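Local structure of transmembrane beta-barrels (Synthetic construct, 6X9Z) at residues A[64-69]-A[90-95]; A[96-101]-A[116-121]. The protein is a computationally designed, eight-stranded antiparallel beta-barrel meant to fold into and span a lipid membrane, with no natural biological role assigned. One frame throughout, in Å; residues are numbered along the deposited sequence.

Contact 1. Residues A[64-69]-A[90-95]; sequences PDLEPY and ALYRVS
Asp65 and Arg93 meet in a salt bridge at the mouth of this strand pair, OD2 lying 2.7 Å from NH2 at the edge of the guanidinium and in its plane. The carboxylate plane is turned 72° from it, and OD2 alone makes the close approach. Bends at chi2 and chi3 carry the arginine across to the loop that leads into strand 66-77, where the carbonyl O of Pro64 sits over one guanidinium face, 3.3 Å from CD. Both charged residues suit this exposed end of the barrel. On the surface bearing Leu66, Tyr92, Pro68 and Ala90, one methyl does most of the work: Leu66 CD1 is 3.6 Å from Tyr92 CE2 and equally close to Ala90 CB. Leu66 and Tyr92 run side by side in the same direction. On the other surface the extended Glu67 lies beside Leu91, pointing the same way, while its OE2 makes a weak hydrogen bond to Ser59. Tyr69 CG sits between its backbone N and carbonyl carbon (chi1 67°), which carries the ring across to strand 82-93, CE2 coming to 3.3 Å from Ala90 N; its hydroxyl continues to Glu103, a polar partner for a buried tyrosine. Behind these side chains, Glu67 and Leu91 exchange backbone hydrogen bonds, Leu91 N to Glu67 O being 2.9 Å long and fairly straight at 164°. Arg93 N adds a bond to Asp65 O. Pro68, which has no N-H to give, stands at a non-hydrogen-bonded position opposite Ala90. The alternation is that of antiparallel strands, here the two arms of the hairpin 66-77 and 82-93 in a closed transmembrane-type barrel.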
ATOM      1  N   PRO A  64      13.357 -14.380  -2.869  1.00 36.35           N
ATOM      2  CA  PRO A  64      12.034 -14.978  -2.613  1.00 36.63           C
ATOM      3  C   PRO A  64      11.405 -14.534  -1.299  1.00 37.29           C
ATOM      4  O   PRO A  64      10.225 -14.828  -1.075  0.93 37.93           O
ATOM      5  CB  PRO A  64      12.323 -16.482  -2.608  1.00 37.77           C
ATOM      6  CG  PRO A  64      13.484 -16.633  -3.507  1.00 36.41           C
ATOM      7  CD  PRO A  64      14.333 -15.404  -3.289  1.00 36.85           C
ATOM      8  N   ASP A  65      12.143 -13.834  -0.429  1.00 36.85           N
ATOM      9  CA  ASP A  65      11.614 -13.381   0.851  1.00 36.58           C
ATOM     10  C   ASP A  65      11.306 -11.894   0.906  1.00 35.19           C
ATOM     11  O   ASP A  65      10.512 -11.480   1.757  1.00 34.46           O
ATOM     12  CB  ASP A  65      12.597 -13.687   1.991  1.00 37.97           C
ATOM     13  CG  ASP A  65      13.196 -15.071   1.894  1.00 39.40           C
ATOM     14  OD1 ASP A  65      14.202 -15.230   1.175  1.00 44.48           O
ATOM     15  OD2 ASP A  65      12.665 -15.994   2.546  1.00 41.26           O
ATOM     16  N   LEU A  66      11.929 -11.080   0.057  1.00 34.72           N
ATOM     17  CA  LEU A  66      11.821  -9.631   0.149  1.00 33.02           C
ATOM     18  C   LEU A  66      11.401  -9.056  -1.195  1.00 32.68           C
ATOM     19  O   LEU A  66      11.973  -9.407  -2.233  1.00 32.15           O
ATOM     20  CB  LEU A  66      13.146  -9.013   0.605  1.00 31.89           C
ATOM     21  CG  LEU A  66      13.270  -7.491   0.590  1.00 31.11           C
ATOM     22  CD1 LEU A  66      12.240  -6.845   1.500  1.00 31.29           C
ATOM     23  CD2 LEU A  66      14.669  -7.082   1.001  1.00 31.77           C
ATOM     24  N   GLU A  67      10.400  -8.175  -1.166  1.00 31.30           N
ATOM     25  CA  GLU A  67       9.883  -7.517  -2.363  1.00 30.67           C
ATOM     26  C   GLU A  67       9.690  -6.038  -2.065  1.00 31.44           C
ATOM     27  O   GLU A  67       8.622  -5.613  -1.605  1.00 29.83           O
ATOM     28  CB  GLU A  67       8.575  -8.155  -2.833  1.00 30.73           C
ATOM     29  CG  GLU A  67       7.979  -7.460  -4.049  1.00 30.82           C
ATOM     30  CD  GLU A  67       6.757  -8.160  -4.606  1.00 31.19           C
ATOM     31  OE1 GLU A  67       6.281  -9.138  -3.994  1.00 31.57           O
ATOM     32  OE2 GLU A  67       6.269  -7.728  -5.671  1.00 32.31           O
ATOM     33  N   PRO A  68      10.710  -5.219  -2.311  1.00 30.76           N
ATOM     34  CA  PRO A  68      10.579  -3.781  -2.066  1.00 30.06           C
ATOM     35  C   PRO A  68       9.664  -3.130  -3.091  1.00 31.03           C
ATOM     36  O   PRO A  68       9.464  -3.635  -4.196  1.00 30.23           O
ATOM     37  CB  PRO A  68      12.015  -3.261  -2.203  1.00 30.35           C
ATOM     38  CG  PRO A  68      12.897  -4.488  -2.178  1.00 30.49           C
ATOM     39  CD  PRO A  68      12.068  -5.590  -2.737  1.00 30.69           C
ATOM     40  N   TYR A  69       9.111  -1.980  -2.711  1.00 29.70           N
ATOM     41  CA  TYR A  69       8.274  -1.221  -3.628  1.00 30.37           C
ATOM     42  C   TYR A  69       8.278   0.244  -3.220  1.00 30.73           C
ATOM     43  O   TYR A  69       8.455   0.579  -2.045  1.00 30.34           O
ATOM     44  CB  TYR A  69       6.833  -1.758  -3.670  1.00 30.34           C
ATOM     45  CG  TYR A  69       6.054  -1.578  -2.389  1.00 30.31           C
ATOM     46  CD1 TYR A  69       5.245  -0.466  -2.197  1.00 31.19           C
ATOM     47  CD2 TYR A  69       6.124  -2.521  -1.370  1.00 30.60           C
ATOM     48  CE1 TYR A  69       4.533  -0.290  -1.030  1.00 31.96           C
ATOM     49  CE2 TYR A  69       5.411  -2.353  -0.193  1.00 31.22           C
ATOM     50  CZ  TYR A  69       4.618  -1.234  -0.032  1.00 31.90           C
ATOM     51  OH  TYR A  69       3.908  -1.060   1.132  1.00 32.74           O
ATOM     52  N   ALA A  90       7.987  -2.601   1.779  1.00 30.39           N
ATOM     53  CA  ALA A  90       8.394  -3.896   1.264  1.00 30.75           C
ATOM     54  C   ALA A  90       7.423  -4.959   1.751  1.00 31.31           C
ATOM     55  O   ALA A  90       6.736  -4.782   2.762  1.00 30.34           O
ATOM     56  CB  ALA A  90       9.825  -4.248   1.683  1.00 30.57           C
ATOM     57  N   LEU A  91       7.370  -6.054   1.006  1.00 30.02           N
ATOM     58  CA  LEU A  91       6.605  -7.233   1.380  0.81 30.87           C
ATOM     59  C   LEU A  91       7.568  -8.344   1.768  1.00 30.94           C
ATOM     60  O   LEU A  91       8.497  -8.655   1.016  1.00 31.43           O
ATOM     61  CB  LEU A  91       5.705  -7.691   0.233  0.81 30.62           C
ATOM     62  CG  LEU A  91       4.635  -6.695  -0.196  0.81 30.88           C
ATOM     63  CD1 LEU A  91       3.911  -7.203  -1.425  0.81 31.05           C
ATOM     64  CD2 LEU A  91       3.665  -6.478   0.940  0.81 30.38           C
ATOM     65  N   TYR A  92       7.344  -8.931   2.934  1.00 31.18           N
ATOM     66  CA  TYR A  92       8.162 -10.021   3.453  1.00 31.95           C
ATOM     67  C   TYR A  92       7.331 -11.298   3.368  1.00 32.22           C
ATOM     68  O   TYR A  92       6.432 -11.517   4.182  1.00 31.90           O
ATOM     69  CB  TYR A  92       8.608  -9.722   4.881  1.00 32.06           C
ATOM     70  CG  TYR A  92       9.463  -8.479   4.988  1.00 32.17           C
ATOM     71  CD1 TYR A  92       8.890  -7.225   5.172  1.00 31.32           C
ATOM     72  CD2 TYR A  92      10.843  -8.560   4.885  1.00 32.83           C
ATOM     73  CE1 TYR A  92       9.676  -6.090   5.264  1.00 31.97           C
ATOM     74  CE2 TYR A  92      11.635  -7.436   4.972  1.00 32.12           C
ATOM     75  CZ  TYR A  92      11.050  -6.205   5.162  1.00 32.71           C
ATOM     76  OH  TYR A  92      11.851  -5.088   5.244  1.00 33.29           O
ATOM     77  N   ARG A  93       7.632 -12.134   2.376  1.00 32.94           N
ATOM     78  CA  ARG A  93       6.898 -13.381   2.200  1.00 33.63           C
ATOM     79  C   ARG A  93       7.067 -14.278   3.417  1.00 34.19           C
ATOM     80  O   ARG A  93       8.187 -14.521   3.877  1.00 34.99           O
ATOM     81  CB  ARG A  93       7.378 -14.092   0.932  1.00 34.79           C
ATOM     82  CG  ARG A  93       7.235 -15.612   0.928  1.00 36.99           C
ATOM     83  CD  ARG A  93       8.547 -16.284   1.325  1.00 39.83           C
ATOM     84  NE  ARG A  93       8.776 -17.549   0.637  1.00 44.85           N
ATOM     85  CZ  ARG A  93       9.910 -18.236   0.712  1.00 52.24           C
ATOM     86  NH1 ARG A  93      10.042 -19.379   0.051  1.00 56.64           N
ATOM     87  NH2 ARG A  93      10.915 -17.777   1.448  1.00 46.10           N
ATOM     88  N   VAL A  94       5.948 -14.761   3.950  1.00 33.53           N
ATOM     89  CA  VAL A  94       5.971 -15.746   5.026  1.00 33.36           C
ATOM     90  C   VAL A  94       5.318 -17.059   4.633  1.00 32.85           C
ATOM     91  O   VAL A  94       5.521 -18.065   5.328  1.00 32.74           O
ATOM     92  CB  VAL A  94       5.325 -15.197   6.316  1.00 32.24           C
ATOM     93  CG1 VAL A  94       6.188 -14.093   6.903  0.45 31.98           C
ATOM     94  CG2 VAL A  94       3.916 -14.700   6.045  1.00 31.87           C
ATOM     95  N   SER A  95       4.549 -17.089   3.552  1.00 32.73           N
ATOM     96  CA  SER A  95       4.020 -18.329   3.007  1.00 32.67           C
ATOM     97  C   SER A  95       3.780 -18.115   1.523  1.00 33.32           C
ATOM     98  O   SER A  95       3.901 -16.989   1.026  0.87 33.20           O
ATOM     99  CB  SER A  95       2.721 -18.743   3.715  1.00 32.49           C
ATOM    100  OG  SER A  95       1.606 -18.105   3.119  1.00 32.61           O
TER

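Contact 2. Residues A[96-101]-A[116-121]; sequences PNLALM and IGIAYK
One face of the Tyr120 ring is met by the side-chain amide of Asn97, which lies over it with its plane 45° from that of the ring. The assignment of the amide's oxygen and nitrogen is doubtful, so the position of the group is firmer than its polarity. With CG anti to the backbone N (chi1 -174°), the tyrosine reaches along the strand to this end of the hairpin. On the same surface Leu98, Leu100 and Ile118 form an apolar strip: Leu98 CD1 touches Ile118 CB at 3.8 Å, and Leu100 CD2 approaches Ile118 CG2 at 4.2 Å, the aliphatic chains crossing rather than lying alongside. The other surface bears Ala99 and Ala119, with CB atoms 4.3 Å apart, and Met101 opposite Gly117. Both alanines are buried, Ala119 meeting Leu91 of strand 82-93, where a short side chain fits, while extended Met101 runs inward to touch Val13 of strand 8-17. Gly117 has no side chain to meet Met101, whose CB lies 3.5 Å from Gly117 O. Met101 and Gly117 exchange two backbone hydrogen bonds, Met101 N to Gly117 O at 2.7 Å. Ala119 N bonds to Ala99 O at 2.8 Å, the return bond being weak, and Lys121 N points almost straight at Asn97 O (172°). Main-chain polarity is paired partly within the hairpin and partly with strands 82-93 and 8-17, while the surface side chains are chiefly aliphatic, with a tyrosine near the strand end, a chemistry consistent with a lipid-facing barrel wall.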
ATOM      1  N   PRO A  96       3.475 -19.179   0.778  1.00 33.80           N
ATOM      2  CA  PRO A  96       3.061 -18.985  -0.619  1.00 35.23           C
ATOM      3  C   PRO A  96       1.798 -18.162  -0.749  1.00 35.23           C
ATOM      4  O   PRO A  96       1.531 -17.613  -1.827  1.00 36.26           O
ATOM      5  CB  PRO A  96       2.856 -20.419  -1.119  1.00 36.92           C
ATOM      6  CG  PRO A  96       3.794 -21.221  -0.292  1.00 35.34           C
ATOM      7  CD  PRO A  96       3.744 -20.598   1.071  1.00 34.06           C
ATOM      8  N   ASN A  97       1.018 -18.053   0.322  1.00 33.79           N
ATOM      9  CA  ASN A  97      -0.238 -17.333   0.317  1.00 33.55           C
ATOM     10  C   ASN A  97      -0.164 -15.971   0.987  1.00 33.47           C
ATOM     11  O   ASN A  97      -1.006 -15.113   0.703  1.00 33.63           O
ATOM     12  CB  ASN A  97      -1.316 -18.167   1.025  1.00 33.14           C
ATOM     13  CG  ASN A  97      -2.662 -18.017   0.386  1.00 35.59           C
ATOM     14  OD1 ASN A  97      -2.818 -17.255  -0.567  1.00 36.79           O
ATOM     15  ND2 ASN A  97      -3.648 -18.756   0.885  1.00 35.86           N
ATOM     16  N   LEU A  98       0.821 -15.750   1.854  1.00 32.97           N
ATOM     17  CA  LEU A  98       0.798 -14.633   2.783  1.00 31.42           C
ATOM     18  C   LEU A  98       2.135 -13.911   2.799  1.00 32.01           C
ATOM     19  O   LEU A  98       3.194 -14.512   2.600  1.00 31.39           O
ATOM     20  CB  LEU A  98       0.459 -15.115   4.194  1.00 31.27           C
ATOM     21  CG  LEU A  98       0.292 -14.069   5.297  1.00 30.96           C
ATOM     22  CD1 LEU A  98      -0.847 -13.120   4.975  1.00 30.89           C
ATOM     23  CD2 LEU A  98       0.056 -14.773   6.614  1.00 30.64           C
ATOM     24  N   ALA A  99       2.070 -12.610   3.067  1.00 30.43           N
ATOM     25  CA  ALA A  99       3.257 -11.784   3.187  1.00 30.51           C
ATOM     26  C   ALA A  99       2.989 -10.704   4.220  1.00 30.83           C
ATOM     27  O   ALA A  99       1.865 -10.212   4.343  1.00 29.81           O
ATOM     28  CB  ALA A  99       3.645 -11.156   1.844  1.00 30.25           C
ATOM     29  N   LEU A 100       4.026 -10.357   4.975  1.00 30.31           N
ATOM     30  CA  LEU A 100       3.956  -9.242   5.904  1.00 30.39           C
ATOM     31  C   LEU A 100       4.333  -7.963   5.179  1.00 31.06           C
ATOM     32  O   LEU A 100       5.258  -7.943   4.363  1.00 29.97           O
ATOM     33  CB  LEU A 100       4.883  -9.463   7.096  1.00 30.01           C
ATOM     34  CG  LEU A 100       4.677 -10.817   7.770  1.00 30.29           C
ATOM     35  CD1 LEU A 100       5.665 -10.983   8.897  1.00 30.83           C
ATOM     36  CD2 LEU A 100       3.244 -10.955   8.257  1.00 30.23           C
ATOM     37  N   MET A 101       3.606  -6.896   5.482  1.00 30.30           N
ATOM     38  CA  MET A 101       3.717  -5.643   4.754  1.00 30.53           C
ATOM     39  C   MET A 101       4.081  -4.537   5.727  1.00 31.53           C
ATOM     40  O   MET A 101       3.442  -4.391   6.774  1.00 31.58           O
ATOM     41  CB  MET A 101       2.406  -5.326   4.038  1.00 30.64           C
ATOM     42  CG  MET A 101       2.405  -4.037   3.246  1.00 30.63           C
ATOM     43  SD  MET A 101       0.794  -3.841   2.465  1.00 33.42           S
ATOM     44  CE  MET A 101       1.022  -2.311   1.573  1.00 33.64           C
ATOM     45  N   ILE A 116       1.686  -0.996   8.948  1.00 33.73           N
ATOM     46  CA  ILE A 116       2.013  -2.413   8.968  1.00 33.41           C
ATOM     47  C   ILE A 116       0.742  -3.192   8.672  1.00 32.76           C
ATOM     48  O   ILE A 116      -0.369  -2.745   8.977  1.00 32.50           O
ATOM     49  CB  ILE A 116       2.624  -2.853  10.314  1.00 34.30           C
ATOM     50  CG1 ILE A 116       1.646  -2.567  11.455  1.00 35.45           C
ATOM     51  CG2 ILE A 116       3.957  -2.157  10.550  1.00 34.00           C
ATOM     52  CD1 ILE A 116       2.151  -2.990  12.816  1.00 43.05           C
ATOM     53  N   GLY A 117       0.911  -4.360   8.068  1.00 31.22           N
ATOM     54  CA  GLY A 117      -0.235  -5.160   7.690  1.00 30.78           C
ATOM     55  C   GLY A 117       0.208  -6.437   7.013  1.00 29.97           C
ATOM     56  O   GLY A 117       1.376  -6.820   7.070  0.96 30.07           O
ATOM     57  N   ILE A 118      -0.757  -7.102   6.381  1.00 29.81           N
ATOM     58  CA  ILE A 118      -0.501  -8.342   5.662  1.00 29.41           C
ATOM     59  C   ILE A 118      -0.951  -8.171   4.220  1.00 30.39           C
ATOM     60  O   ILE A 118      -1.756  -7.299   3.887  1.00 30.13           O
ATOM     61  CB  ILE A 118      -1.211  -9.553   6.298  1.00 29.32           C
ATOM     62  CG1 ILE A 118      -2.725  -9.357   6.237  1.00 29.15           C
ATOM     63  CG2 ILE A 118      -0.709  -9.790   7.715  1.00 29.59           C
ATOM     64  CD1 ILE A 118      -3.519 -10.427   6.938  1.00 29.45           C
ATOM     65  N   ALA A 119      -0.422  -9.036   3.360  1.00 30.25           N
ATOM     66  CA  ALA A 119      -0.751  -9.034   1.943  1.00 30.57           C
ATOM     67  C   ALA A 119      -1.050 -10.463   1.523  1.00 31.46           C
ATOM     68  O   ALA A 119      -0.166 -11.326   1.573  1.00 31.01           O
ATOM     69  CB  ALA A 119       0.386  -8.439   1.109  1.00 31.18           C
ATOM     70  N   TYR A 120      -2.295 -10.709   1.126  1.00 31.75           N
ATOM     71  CA  TYR A 120      -2.771 -12.035   0.757  1.00 32.46           C
ATOM     72  C   TYR A 120      -2.802 -12.149  -0.758  1.00 33.65           C
ATOM     73  O   TYR A 120      -3.362 -11.281  -1.435  1.00 33.48           O
ATOM     74  CB  TYR A 120      -4.164 -12.276   1.338  1.00 33.10           C
ATOM     75  CG  TYR A 120      -4.718 -13.675   1.157  1.00 34.57           C
ATOM     76  CD1 TYR A 120      -5.496 -14.001   0.051  1.00 34.89           C
ATOM     77  CD2 TYR A 120      -4.495 -14.657   2.110  1.00 34.23           C
ATOM     78  CE1 TYR A 120      -6.021 -15.276  -0.107  1.00 34.78           C
ATOM     79  CE2 TYR A 120      -5.016 -15.930   1.961  1.00 34.72           C
ATOM     80  CZ  TYR A 120      -5.776 -16.235   0.854  1.00 35.37           C
ATOM     81  OH  TYR A 120      -6.283 -17.508   0.724  1.00 35.16           O
ATOM     82  N   LYS A 121      -2.207 -13.217  -1.284  1.00 33.77           N
ATOM     83  CA  LYS A 121      -2.073 -13.405  -2.723  1.00 35.01           C
ATOM     84  C   LYS A 121      -3.246 -14.239  -3.225  1.00 35.79           C
ATOM     85  O   LYS A 121      -3.360 -15.425  -2.899  1.00 36.14           O
ATOM     86  CB  LYS A 121      -0.740 -14.070  -3.053  1.00 35.14           C
ATOM     87  CG  LYS A 121      -0.474 -14.196  -4.539  1.00 36.02           C
ATOM     88  CD  LYS A 121       0.863 -14.865  -4.822  1.00 39.10           C
ATOM     89  CE  LYS A 121       1.087 -14.999  -6.323  0.97 41.04           C
ATOM     90  NZ  LYS A 121       2.456 -15.468  -6.655  0.42 44.32           N
TER

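Contacts 1 and 2 are consecutive hairpins of one barrel wall, their centres about 8 Å apart on the same side of the chain's centre. Strands 82-93 and 98-106, the second strand of contact 1 and the first of contact 2, are themselves neighbours, and a probable hydrogen bond from Tyr92 N to Leu100 O, 2.7 Å long, helps join them. Met101 ties the buried sides together: it packs on Leu91, and its CE lies 3.2 Å from Tyr69 OH. In the intervening turn Ser95 OG accepts a hydrogen bond from Asn97 N. Four adjacent strands are therefore linked into one continuous sheet.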